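Side-chain contacts in Moesin/ezrin/radixin homolog 2 (PDB 7EDR), which probably acts as a Merlin-type FERM-domain scaffold at the cell membrane, binding partner proteins in signalling that restrains growth: residues I100-F105 against T186-E191; L127-A132 against E154-G159; K63-Q68 against Y79-Y84; R249-D254 against F258-V263. All coordinates share one frame; numbering follows the deposited sequence.

Interaction 1: residues I100-F105 against T186-E191; sequences ITQHLF and TRDEVE
H103 and E191 meet in a histidine–carboxylate hydrogen bond between two helices. H103 ND1 donates to E191 OE2. The atoms are modelled 2.4 Å apart, which is very short, so the exact length is doubtful. The carboxylate sits at the edge of the imidazole, and the two planes differ by 28°. The other oxygen, E191 OE1, lies 3.4 Å from H103 CA and makes no hydrogen bond to the ring. The bond thus joins one carboxylate oxygen to the ring, while the second rests against the backbone.

H103 reaches out with CG anti to its own backbone N (chi1 -176°). E191 comes to meet it on a chain that is extended beyond CG. At the margin of the contact D188 OD1 only comes near Q102 OE1, at 4.2 Å, with no bond between them. Behind E191 the helix start is held by a capping box: E189 N donates to T186 OG1 at 3.1 Å, and T186 N donates to E189 OE1 at 3.0 Å. On its far nitrogen, NE2, H103 has a weak bond to D13.

The axes of 100-105 and 187-191 approach to 9.9 Å at 55°. Both belong to the helical central FERM lobe. V190 turns to helix 122-137, touching Y131 and V135. L104 and F105 pack on strand 78-85 of the N-terminal lobe.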
# COMPACT_ATOMS: atom_id res chain seq x y z
N ILE C 100 10.07 -19.54 5.89
CA ILE C 100 9.47 -20.87 5.82
C ILE C 100 8.72 -21.05 4.50
O ILE C 100 8.82 -22.11 3.86
CB ILE C 100 8.57 -21.13 7.05
CG1 ILE C 100 7.94 -22.54 6.98
CG2 ILE C 100 7.49 -20.05 7.19
CD1 ILE C 100 8.94 -23.65 6.76
N THR C 101 8.00 -20.01 4.05
CA THR C 101 7.32 -20.07 2.76
C THR C 101 8.31 -20.27 1.61
O THR C 101 8.12 -21.16 0.77
CB THR C 101 6.51 -18.78 2.52
OG1 THR C 101 5.78 -18.41 3.70
CG2 THR C 101 5.53 -18.98 1.37
N GLN C 102 9.36 -19.43 1.55
CA GLN C 102 10.37 -19.56 0.50
C GLN C 102 11.00 -20.94 0.53
O GLN C 102 11.18 -21.57 -0.52
CB GLN C 102 11.46 -18.51 0.66
CG GLN C 102 10.92 -17.12 0.73
CD GLN C 102 11.90 -16.12 1.30
OE1 GLN C 102 13.09 -16.43 1.49
NE2 GLN C 102 11.41 -14.91 1.58
N HIS C 103 11.31 -21.43 1.72
CA HIS C 103 11.94 -22.73 1.84
C HIS C 103 11.03 -23.84 1.32
O HIS C 103 11.47 -24.72 0.58
CB HIS C 103 12.29 -22.97 3.30
CG HIS C 103 13.04 -24.24 3.53
ND1 HIS C 103 14.31 -24.45 3.03
CD2 HIS C 103 12.69 -25.37 4.19
CE1 HIS C 103 14.71 -25.66 3.37
NE2 HIS C 103 13.74 -26.24 4.08
N LEU C 104 9.75 -23.82 1.71
CA LEU C 104 8.82 -24.86 1.28
C LEU C 104 8.59 -24.83 -0.23
O LEU C 104 8.44 -25.88 -0.86
CB LEU C 104 7.50 -24.73 2.05
CG LEU C 104 7.51 -25.11 3.54
CD1 LEU C 104 6.11 -25.06 4.12
CD2 LEU C 104 8.08 -26.49 3.75
N PHE C 105 8.58 -23.63 -0.84
CA PHE C 105 8.50 -23.56 -2.30
C PHE C 105 9.79 -24.06 -2.95
O PHE C 105 9.75 -24.77 -3.97
CB PHE C 105 8.20 -22.14 -2.78
CG PHE C 105 6.74 -21.83 -2.90
CD1 PHE C 105 6.02 -22.19 -4.04
CD2 PHE C 105 6.08 -21.16 -1.88
CE1 PHE C 105 4.67 -21.91 -4.16
CE2 PHE C 105 4.71 -20.87 -2.00
CZ PHE C 105 4.01 -21.24 -3.14
N THR C 186 23.66 -15.96 1.61
CA THR C 186 23.10 -16.88 2.59
C THR C 186 22.34 -18.00 1.88
O THR C 186 21.97 -17.90 0.70
CB THR C 186 22.16 -16.15 3.54
OG1 THR C 186 20.98 -15.76 2.82
CG2 THR C 186 22.86 -14.92 4.12
N ARG C 187 22.08 -19.07 2.61
CA ARG C 187 21.38 -20.18 2.00
C ARG C 187 19.97 -19.76 1.58
O ARG C 187 19.54 -20.08 0.47
CB ARG C 187 21.38 -21.37 2.95
CG ARG C 187 22.77 -22.04 3.04
CD ARG C 187 23.04 -22.51 4.47
NE ARG C 187 23.69 -23.82 4.57
CZ ARG C 187 24.92 -24.00 5.06
NH1 ARG C 187 25.63 -22.95 5.49
NH2 ARG C 187 25.43 -25.23 5.12
N ASP C 188 19.28 -18.98 2.42
CA ASP C 188 17.94 -18.55 2.04
C ASP C 188 17.98 -17.58 0.85
O ASP C 188 17.03 -17.55 0.06
CB ASP C 188 17.19 -17.93 3.24
CG ASP C 188 17.55 -16.46 3.50
OD1 ASP C 188 16.97 -15.56 2.85
OD2 ASP C 188 18.41 -16.21 4.38
N GLU C 189 19.06 -16.82 0.69
CA GLU C 189 19.19 -16.01 -0.51
C GLU C 189 19.35 -16.87 -1.75
O GLU C 189 18.82 -16.54 -2.82
CB GLU C 189 20.37 -15.05 -0.39
CG GLU C 189 20.03 -13.82 0.43
CD GLU C 189 21.26 -13.11 0.94
OE1 GLU C 189 22.39 -13.51 0.56
OE2 GLU C 189 21.10 -12.16 1.74
N VAL C 190 20.10 -17.97 -1.64
CA VAL C 190 20.31 -18.82 -2.80
C VAL C 190 19.03 -19.60 -3.12
O VAL C 190 18.73 -19.83 -4.30
CB VAL C 190 21.52 -19.74 -2.57
CG1 VAL C 190 21.57 -20.88 -3.61
CG2 VAL C 190 22.82 -18.91 -2.61
N GLU C 191 18.25 -19.98 -2.10
CA GLU C 191 16.93 -20.53 -2.36
C GLU C 191 16.11 -19.58 -3.23
O GLU C 191 15.54 -19.98 -4.25
CB GLU C 191 16.20 -20.84 -1.06
CG GLU C 191 16.63 -22.15 -0.35
CD GLU C 191 15.85 -22.42 0.94
OE1 GLU C 191 15.13 -21.51 1.41
OE2 GLU C 191 15.93 -23.56 1.48

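Interaction 2: residues L127-A132 against E154-G159; sequences LLASYA and ELLPKG
A129 is the small residue on which L155 and L156 converge. Its CB lies 4.0 Å from L155 CB and 3.9 Å from L156 CD2. The same methyl also touches the backbone, at 3.7 Å from L155 O. No hydrogen bond crosses here; the contact is apolar packing.

The two leucines share a first torsion but use it differently. L155 aims its CB at the helix, so the base of its side chain does the touching. L156 does not point straight at A129. Its CG stands anti to the carbonyl carbon (chi1 -65°). With CD1 continuing the chain (chi2 179°), the other branch, CD2, is the one that reaches A129 CB.

The neighbours of A129 on the helix are turned to other partners. S130 OG folds back to donate to L127 O at 2.8 Å, in the carbonyl plane on a lone pair. That oxygen also takes the helical bond from Y131 N. L127 CD1 lies over one face of the Y131 ring, toward its rim.

P157 then stands at the N-cap of helix 158-161. The whole contact belongs to the helical central FERM lobe. Helix 168-179 closes round it, with I175 on A129 and W171 on L156, while helix 187-198 packs against L128 and Y131.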
# COMPACT_ATOMS: atom_id res chain seq x y z
N LEU C 127 23.01 -24.91 -13.51
CA LEU C 127 22.93 -23.75 -12.64
C LEU C 127 22.08 -24.05 -11.40
O LEU C 127 22.51 -23.82 -10.26
CB LEU C 127 22.36 -22.56 -13.41
CG LEU C 127 22.01 -21.32 -12.59
CD1 LEU C 127 23.21 -20.85 -11.81
CD2 LEU C 127 21.55 -20.25 -13.52
N LEU C 128 20.88 -24.58 -11.61
CA LEU C 128 20.04 -24.96 -10.48
C LEU C 128 20.78 -25.91 -9.55
O LEU C 128 20.68 -25.80 -8.32
CB LEU C 128 18.74 -25.60 -10.98
CG LEU C 128 17.86 -24.64 -11.78
CD1 LEU C 128 16.67 -25.36 -12.34
CD2 LEU C 128 17.44 -23.51 -10.88
N ALA C 129 21.54 -26.84 -10.12
CA ALA C 129 22.26 -27.79 -9.30
C ALA C 129 23.31 -27.09 -8.45
O ALA C 129 23.46 -27.39 -7.26
CB ALA C 129 22.87 -28.89 -10.17
N SER C 130 24.03 -26.12 -9.05
CA SER C 130 25.07 -25.43 -8.29
C SER C 130 24.48 -24.59 -7.17
O SER C 130 25.10 -24.48 -6.10
CB SER C 130 25.93 -24.59 -9.22
OG SER C 130 25.26 -23.42 -9.65
N TYR C 131 23.28 -24.02 -7.37
CA TYR C 131 22.55 -23.37 -6.28
C TYR C 131 22.11 -24.38 -5.21
O TYR C 131 22.24 -24.12 -4.01
CB TYR C 131 21.32 -22.64 -6.81
CG TYR C 131 21.56 -21.38 -7.61
CD1 TYR C 131 22.73 -20.63 -7.45
CD2 TYR C 131 20.62 -20.94 -8.51
CE1 TYR C 131 22.94 -19.47 -8.19
CE2 TYR C 131 20.82 -19.78 -9.25
CZ TYR C 131 21.98 -19.05 -9.09
OH TYR C 131 22.15 -17.91 -9.84
N ALA C 132 21.56 -25.52 -5.63
CA ALA C 132 21.15 -26.52 -4.65
C ALA C 132 22.33 -26.91 -3.77
O ALA C 132 22.18 -27.04 -2.54
CB ALA C 132 20.57 -27.74 -5.36
N GLU C 154 21.95 -37.38 -8.74
CA GLU C 154 20.98 -36.84 -7.80
C GLU C 154 20.76 -35.34 -7.96
O GLU C 154 19.80 -34.81 -7.38
CB GLU C 154 21.44 -37.10 -6.37
CG GLU C 154 21.43 -38.55 -5.97
CD GLU C 154 21.59 -38.73 -4.48
OE1 GLU C 154 22.73 -38.58 -3.98
OE2 GLU C 154 20.57 -38.99 -3.80
N LEU C 155 21.63 -34.64 -8.70
CA LEU C 155 21.54 -33.20 -8.86
C LEU C 155 20.95 -32.81 -10.20
O LEU C 155 20.48 -31.67 -10.35
CB LEU C 155 22.93 -32.56 -8.70
CG LEU C 155 23.58 -32.68 -7.31
CD1 LEU C 155 25.07 -32.45 -7.39
CD2 LEU C 155 22.96 -31.68 -6.31
N LEU C 156 20.91 -33.74 -11.15
CA LEU C 156 20.45 -33.42 -12.47
C LEU C 156 19.27 -34.29 -12.84
O LEU C 156 19.24 -35.48 -12.48
CB LEU C 156 21.58 -33.59 -13.49
CG LEU C 156 22.73 -32.61 -13.28
CD1 LEU C 156 23.86 -32.82 -14.30
CD2 LEU C 156 22.22 -31.16 -13.30
N PRO C 157 18.28 -33.74 -13.53
CA PRO C 157 17.22 -34.58 -14.11
C PRO C 157 17.83 -35.67 -14.98
O PRO C 157 18.76 -35.44 -15.77
CB PRO C 157 16.40 -33.59 -14.95
CG PRO C 157 16.75 -32.24 -14.44
CD PRO C 157 18.13 -32.32 -13.88
N LYS C 158 17.29 -36.89 -14.86
CA LYS C 158 17.79 -37.98 -15.68
C LYS C 158 17.67 -37.68 -17.17
O LYS C 158 18.52 -38.11 -17.96
CB LYS C 158 17.08 -39.29 -15.34
CG LYS C 158 17.58 -40.46 -16.15
CD LYS C 158 17.28 -41.80 -15.50
CE LYS C 158 18.07 -42.91 -16.18
NZ LYS C 158 17.67 -43.07 -17.62
N GLY C 159 16.64 -36.94 -17.58
CA GLY C 159 16.53 -36.55 -18.97
C GLY C 159 17.67 -35.66 -19.44
O GLY C 159 17.92 -35.56 -20.65

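Interaction 3: residues K63-Q68 against Y79-Y84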
# COMPACT_ATOMS: atom_id res chain seq x y z
N LYS C 63 -15.51 -29.23 6.27
CA LYS C 63 -16.04 -30.55 6.57
C LYS C 63 -15.19 -31.22 7.65
O LYS C 63 -14.03 -30.85 7.88
CB LYS C 63 -16.08 -31.44 5.32
CG LYS C 63 -16.99 -30.95 4.21
CD LYS C 63 -18.37 -30.67 4.74
CE LYS C 63 -19.29 -30.12 3.66
NZ LYS C 63 -20.64 -29.86 4.22
N ARG C 64 -15.77 -32.22 8.31
CA ARG C 64 -15.03 -33.04 9.26
C ARG C 64 -14.01 -33.91 8.53
O ARG C 64 -14.30 -34.46 7.46
CB ARG C 64 -15.97 -33.93 10.06
CG ARG C 64 -16.83 -33.20 11.08
CD ARG C 64 -18.00 -34.05 11.51
NE ARG C 64 -18.70 -33.46 12.64
CZ ARG C 64 -19.69 -34.06 13.29
NH1 ARG C 64 -20.08 -35.27 12.92
NH2 ARG C 64 -20.28 -33.46 14.32
N VAL C 65 -12.81 -34.02 9.10
CA VAL C 65 -11.78 -34.86 8.48
C VAL C 65 -12.31 -36.27 8.28
O VAL C 65 -12.07 -36.91 7.25
CB VAL C 65 -10.50 -34.86 9.35
CG1 VAL C 65 -9.41 -35.69 8.68
CG2 VAL C 65 -10.02 -33.45 9.64
N ARG C 66 -13.03 -36.76 9.28
CA ARG C 66 -13.62 -38.09 9.28
C ARG C 66 -14.57 -38.30 8.10
O ARG C 66 -14.76 -39.44 7.66
CB ARG C 66 -14.32 -38.27 10.63
CG ARG C 66 -15.25 -39.43 10.78
CD ARG C 66 -16.42 -39.08 11.70
NE ARG C 66 -16.07 -39.00 13.12
CZ ARG C 66 -16.97 -39.01 14.11
NH1 ARG C 66 -18.27 -39.09 13.84
NH2 ARG C 66 -16.57 -38.94 15.37
N ASP C 67 -15.12 -37.22 7.53
CA ASP C 67 -16.19 -37.28 6.54
C ASP C 67 -15.72 -37.03 5.12
O ASP C 67 -16.54 -36.71 4.25
CB ASP C 67 -17.29 -36.27 6.88
CG ASP C 67 -17.99 -36.59 8.18
OD1 ASP C 67 -18.73 -35.71 8.68
OD2 ASP C 67 -17.80 -37.71 8.70
N GLN C 68 -14.42 -37.17 4.84
CA GLN C 68 -13.88 -36.77 3.55
C GLN C 68 -13.22 -37.94 2.83
O GLN C 68 -12.33 -37.74 2.00
CB GLN C 68 -12.92 -35.59 3.71
CG GLN C 68 -13.58 -34.35 4.34
CD GLN C 68 -12.72 -33.09 4.26
OE1 GLN C 68 -12.17 -32.76 3.21
NE2 GLN C 68 -12.60 -32.38 5.38
N TYR C 79 -4.58 -41.19 9.19
CA TYR C 79 -4.87 -40.21 8.14
C TYR C 79 -3.56 -39.59 7.66
O TYR C 79 -2.88 -38.91 8.43
CB TYR C 79 -5.82 -39.13 8.67
CG TYR C 79 -7.17 -39.67 9.05
CD1 TYR C 79 -7.36 -40.35 10.26
CD2 TYR C 79 -8.27 -39.51 8.21
CE1 TYR C 79 -8.61 -40.86 10.61
CE2 TYR C 79 -9.53 -40.01 8.56
CZ TYR C 79 -9.69 -40.68 9.76
OH TYR C 79 -10.93 -41.18 10.10
N VAL C 80 -3.22 -39.83 6.40
CA VAL C 80 -1.92 -39.44 5.83
C VAL C 80 -2.12 -38.35 4.79
O VAL C 80 -2.78 -38.57 3.75
CB VAL C 80 -1.19 -40.65 5.23
CG1 VAL C 80 0.14 -40.20 4.61
CG2 VAL C 80 -0.97 -41.70 6.30
N PHE C 81 -1.54 -37.19 5.05
CA PHE C 81 -1.65 -36.04 4.16
C PHE C 81 -0.27 -35.55 3.75
O PHE C 81 0.70 -35.64 4.51
CB PHE C 81 -2.40 -34.90 4.85
CG PHE C 81 -3.78 -35.27 5.32
CD1 PHE C 81 -4.85 -35.28 4.45
CD2 PHE C 81 -4.00 -35.60 6.66
CE1 PHE C 81 -6.12 -35.62 4.88
CE2 PHE C 81 -5.27 -35.92 7.10
CZ PHE C 81 -6.34 -35.93 6.21
N SER C 82 -0.21 -35.00 2.54
CA SER C 82 0.93 -34.21 2.10
C SER C 82 0.58 -32.72 2.16
O SER C 82 -0.49 -32.31 1.70
CB SER C 82 1.34 -34.59 0.68
OG SER C 82 1.59 -35.97 0.60
N PHE C 83 1.49 -31.92 2.72
CA PHE C 83 1.35 -30.47 2.76
C PHE C 83 2.13 -29.88 1.58
O PHE C 83 3.37 -29.92 1.57
CB PHE C 83 1.87 -29.93 4.08
CG PHE C 83 1.51 -28.49 4.34
CD1 PHE C 83 0.23 -28.14 4.73
CD2 PHE C 83 2.47 -27.50 4.22
CE1 PHE C 83 -0.09 -26.82 4.99
CE2 PHE C 83 2.15 -26.16 4.48
CZ PHE C 83 0.89 -25.83 4.86
N TYR C 84 1.41 -29.34 0.60
CA TYR C 84 1.96 -28.87 -0.67
C TYR C 84 1.51 -27.45 -0.97
O TYR C 84 0.41 -27.04 -0.58
CB TYR C 84 1.50 -29.70 -1.90
CG TYR C 84 2.04 -31.08 -2.05
CD1 TYR C 84 3.39 -31.35 -1.85
CD2 TYR C 84 1.20 -32.13 -2.42
CE1 TYR C 84 3.90 -32.65 -2.00
CE2 TYR C 84 1.70 -33.43 -2.57
CZ TYR C 84 3.06 -33.68 -2.36
OH TYR C 84 3.57 -34.96 -2.50
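V65 reaches two aromatic rings with a single methyl. Its CG1 lies 4.0 Å from Y79 CD2 and 3.9 Å from F81 CZ. The first torsion accounts for this: CG1 is anti to the backbone N (chi1 -178°), on a CB that already points at the strand. The methyl meets the Y79 ring obliquely. It meets the F81 ring at the edge, near the ring plane, close to the far end of that side chain.

Y79 and F81 are two apart on strand 79-84, so both project from one face of the sheet, toward V65. The Y79 ring runs on past V65, and its OH comes to 4.2 Å from R66 CA.

This is the ubiquitin-like N-terminal lobe of the FERM domain. Strand 78-85 lies between strands 5-10 and 45-50 of its mixed sheet. Residues 63-68 form part of the long loop leading to that strand, with a short 3-10 turn at V65 and R66.

R66 buries less surface than V65 or Y79. Its CB points away from the strand, and its NE bonds to P22 O. The turn is held by D67 N donating to R64 O at 2.9 Å. Q68 NE2 adds a weak bond to the same oxygen. L5 touches both V65 and Y79, and L29 of helix 26-37 lies against F81.

Interaction 4: residues R249-D254 against F258-V263; sequences RHVSFD and FTIRLV
F253 sets its CB squarely over the ring of F258, 3.5 Å from the centroid, in a CH-pi contact. Its CG stands between the backbone N and the carbonyl carbon (chi1 73°), which carries the F253 ring off to one side. The two rings meet obliquely, with planes at 43°. V251 comes to the edge of the same F258 ring, with CG1 4.1 Å from CE1. V251 CG2 lies alongside I260 CG1.

The strands form an antiparallel hairpin of the PH-like C-terminal lobe. S252 and T259 are a hydrogen-bonded pair. At the other end R249 and H250 both face R261 in a classic beta bulge: R249 N and H250 N donate to R261 O at 2.9 and 3.2 Å.

The other face of the sheet is polar. The R261 guanidinium turns one face to H250 CB, with NH1 3.8 Å from it. The H250 ring is nearly parallel to that group, at 17°. R249 runs along the same side, with CG 3.8 Å from R261 NH2. A water joins H250 ND1, S252 OG and T259 O. Helix 277-297 packs on V251, F253 and F258 from the apolar face.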
# COMPACT_ATOMS: atom_id res chain seq x y z
N ARG C 249 -15.43 -14.31 -16.53
CA ARG C 249 -16.56 -13.95 -15.67
C ARG C 249 -17.05 -15.14 -14.84
O ARG C 249 -17.40 -14.97 -13.65
CB ARG C 249 -17.68 -13.38 -16.54
CG ARG C 249 -19.09 -13.36 -15.95
CD ARG C 249 -19.24 -12.25 -14.94
NE ARG C 249 -20.60 -12.13 -14.40
CZ ARG C 249 -20.90 -11.62 -13.20
NH1 ARG C 249 -19.93 -11.19 -12.38
NH2 ARG C 249 -22.17 -11.55 -12.81
N HIS C 250 -17.07 -16.34 -15.43
CA HIS C 250 -17.73 -17.47 -14.80
C HIS C 250 -17.16 -18.77 -15.38
O HIS C 250 -16.89 -18.85 -16.59
CB HIS C 250 -19.25 -17.40 -15.02
CG HIS C 250 -20.03 -18.26 -14.08
ND1 HIS C 250 -20.32 -19.59 -14.36
CD2 HIS C 250 -20.58 -18.00 -12.87
CE1 HIS C 250 -21.01 -20.10 -13.35
NE2 HIS C 250 -21.18 -19.16 -12.44
N VAL C 251 -16.98 -19.77 -14.52
CA VAL C 251 -16.46 -21.07 -14.92
C VAL C 251 -17.37 -22.14 -14.31
O VAL C 251 -17.65 -22.10 -13.11
CB VAL C 251 -15.01 -21.30 -14.46
CG1 VAL C 251 -14.64 -22.78 -14.55
CG2 VAL C 251 -14.03 -20.46 -15.28
N SER C 252 -17.82 -23.09 -15.14
CA SER C 252 -18.70 -24.15 -14.65
C SER C 252 -18.60 -25.38 -15.53
O SER C 252 -18.19 -25.32 -16.69
CB SER C 252 -20.16 -23.69 -14.57
OG SER C 252 -20.68 -23.37 -15.85
N PHE C 253 -18.98 -26.52 -14.95
CA PHE C 253 -19.05 -27.77 -15.69
C PHE C 253 -20.35 -28.47 -15.34
O PHE C 253 -20.86 -28.35 -14.22
CB PHE C 253 -17.84 -28.70 -15.41
CG PHE C 253 -17.88 -29.33 -14.05
CD1 PHE C 253 -17.26 -28.72 -12.96
CD2 PHE C 253 -18.54 -30.54 -13.84
CE1 PHE C 253 -17.31 -29.29 -11.70
CE2 PHE C 253 -18.60 -31.11 -12.58
CZ PHE C 253 -17.97 -30.48 -11.51
N ASP C 254 -20.88 -29.20 -16.31
CA ASP C 254 -21.96 -30.16 -16.08
C ASP C 254 -21.54 -31.47 -16.71
O ASP C 254 -21.39 -31.54 -17.94
CB ASP C 254 -23.29 -29.70 -16.66
CG ASP C 254 -24.38 -30.79 -16.60
OD1 ASP C 254 -25.13 -30.91 -17.58
OD2 ASP C 254 -24.48 -31.53 -15.59
N PHE C 258 -17.27 -28.39 -19.77
CA PHE C 258 -16.97 -27.11 -19.13
C PHE C 258 -17.51 -25.96 -19.97
O PHE C 258 -17.34 -25.94 -21.20
CB PHE C 258 -15.47 -26.92 -18.92
CG PHE C 258 -14.99 -27.35 -17.56
CD1 PHE C 258 -14.92 -26.44 -16.52
CD2 PHE C 258 -14.62 -28.67 -17.33
CE1 PHE C 258 -14.49 -26.84 -15.26
CE2 PHE C 258 -14.18 -29.08 -16.08
CZ PHE C 258 -14.12 -28.16 -15.04
N THR C 259 -18.17 -25.01 -19.31
CA THR C 259 -18.58 -23.76 -19.94
C THR C 259 -17.83 -22.61 -19.29
O THR C 259 -17.82 -22.48 -18.06
CB THR C 259 -20.09 -23.54 -19.82
OG1 THR C 259 -20.79 -24.67 -20.34
CG2 THR C 259 -20.47 -22.27 -20.59
N ILE C 260 -17.23 -21.77 -20.12
CA ILE C 260 -16.46 -20.62 -19.67
C ILE C 260 -17.06 -19.38 -20.28
O ILE C 260 -17.11 -19.25 -21.51
CB ILE C 260 -14.97 -20.76 -20.03
CG1 ILE C 260 -14.34 -21.80 -19.11
CG2 ILE C 260 -14.27 -19.41 -19.93
CD1 ILE C 260 -13.03 -22.27 -19.59
N ARG C 261 -17.53 -18.47 -19.43
CA ARG C 261 -18.10 -17.21 -19.85
C ARG C 261 -17.08 -16.11 -19.61
O ARG C 261 -16.45 -16.06 -18.54
CB ARG C 261 -19.41 -16.92 -19.11
CG ARG C 261 -20.30 -18.14 -18.98
CD ARG C 261 -21.79 -17.79 -18.84
NE ARG C 261 -22.15 -17.34 -17.50
CZ ARG C 261 -22.18 -16.06 -17.10
NH1 ARG C 261 -22.53 -15.77 -15.85
NH2 ARG C 261 -21.87 -15.08 -17.96
N LEU C 262 -16.92 -15.23 -20.58
CA LEU C 262 -15.98 -14.13 -20.49
C LEU C 262 -16.67 -12.86 -20.02
O LEU C 262 -17.89 -12.70 -20.16
CB LEU C 262 -15.31 -13.90 -21.84
CG LEU C 262 -14.61 -15.12 -22.42
CD1 LEU C 262 -14.08 -14.76 -23.76
CD2 LEU C 262 -13.47 -15.56 -21.54
N VAL C 263 -15.87 -11.96 -19.45
CA VAL C 263 -16.40 -10.69 -18.94
C VAL C 263 -17.07 -9.90 -20.04
O VAL C 263 -18.14 -9.32 -19.86
CB VAL C 263 -15.27 -9.88 -18.27
CG1 VAL C 263 -15.72 -8.44 -18.02
CG2 VAL C 263 -14.84 -10.56 -16.97
O HOH W 1 -19.94 -20.94 -16.64
O HOH W 2 -21.11 -26.97 -18.82

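Overall arrangement
Interactions 1 and 2 both lie in the helical central lobe. Their centres are about 17 Å apart, and V190 CG1 touches Y131 O at 3.3 Å. Interaction 2 is buried, with apolar side-chain packing and no hydrogen bond, whereas interaction 1 is partly buried and joins its helices mainly by one polar bond. Interaction 3 is another buried apolar contact, but in the N-terminal lobe, between a loop and a central strand. It meets interaction 1 where L104 packs on F83, so two lobes touch there. Interaction 4 stands apart, about 15 Å from the nearest atoms of interaction 3. It alone rests on strand pairing, with an apolar face toward a helix and a more exposed polar face.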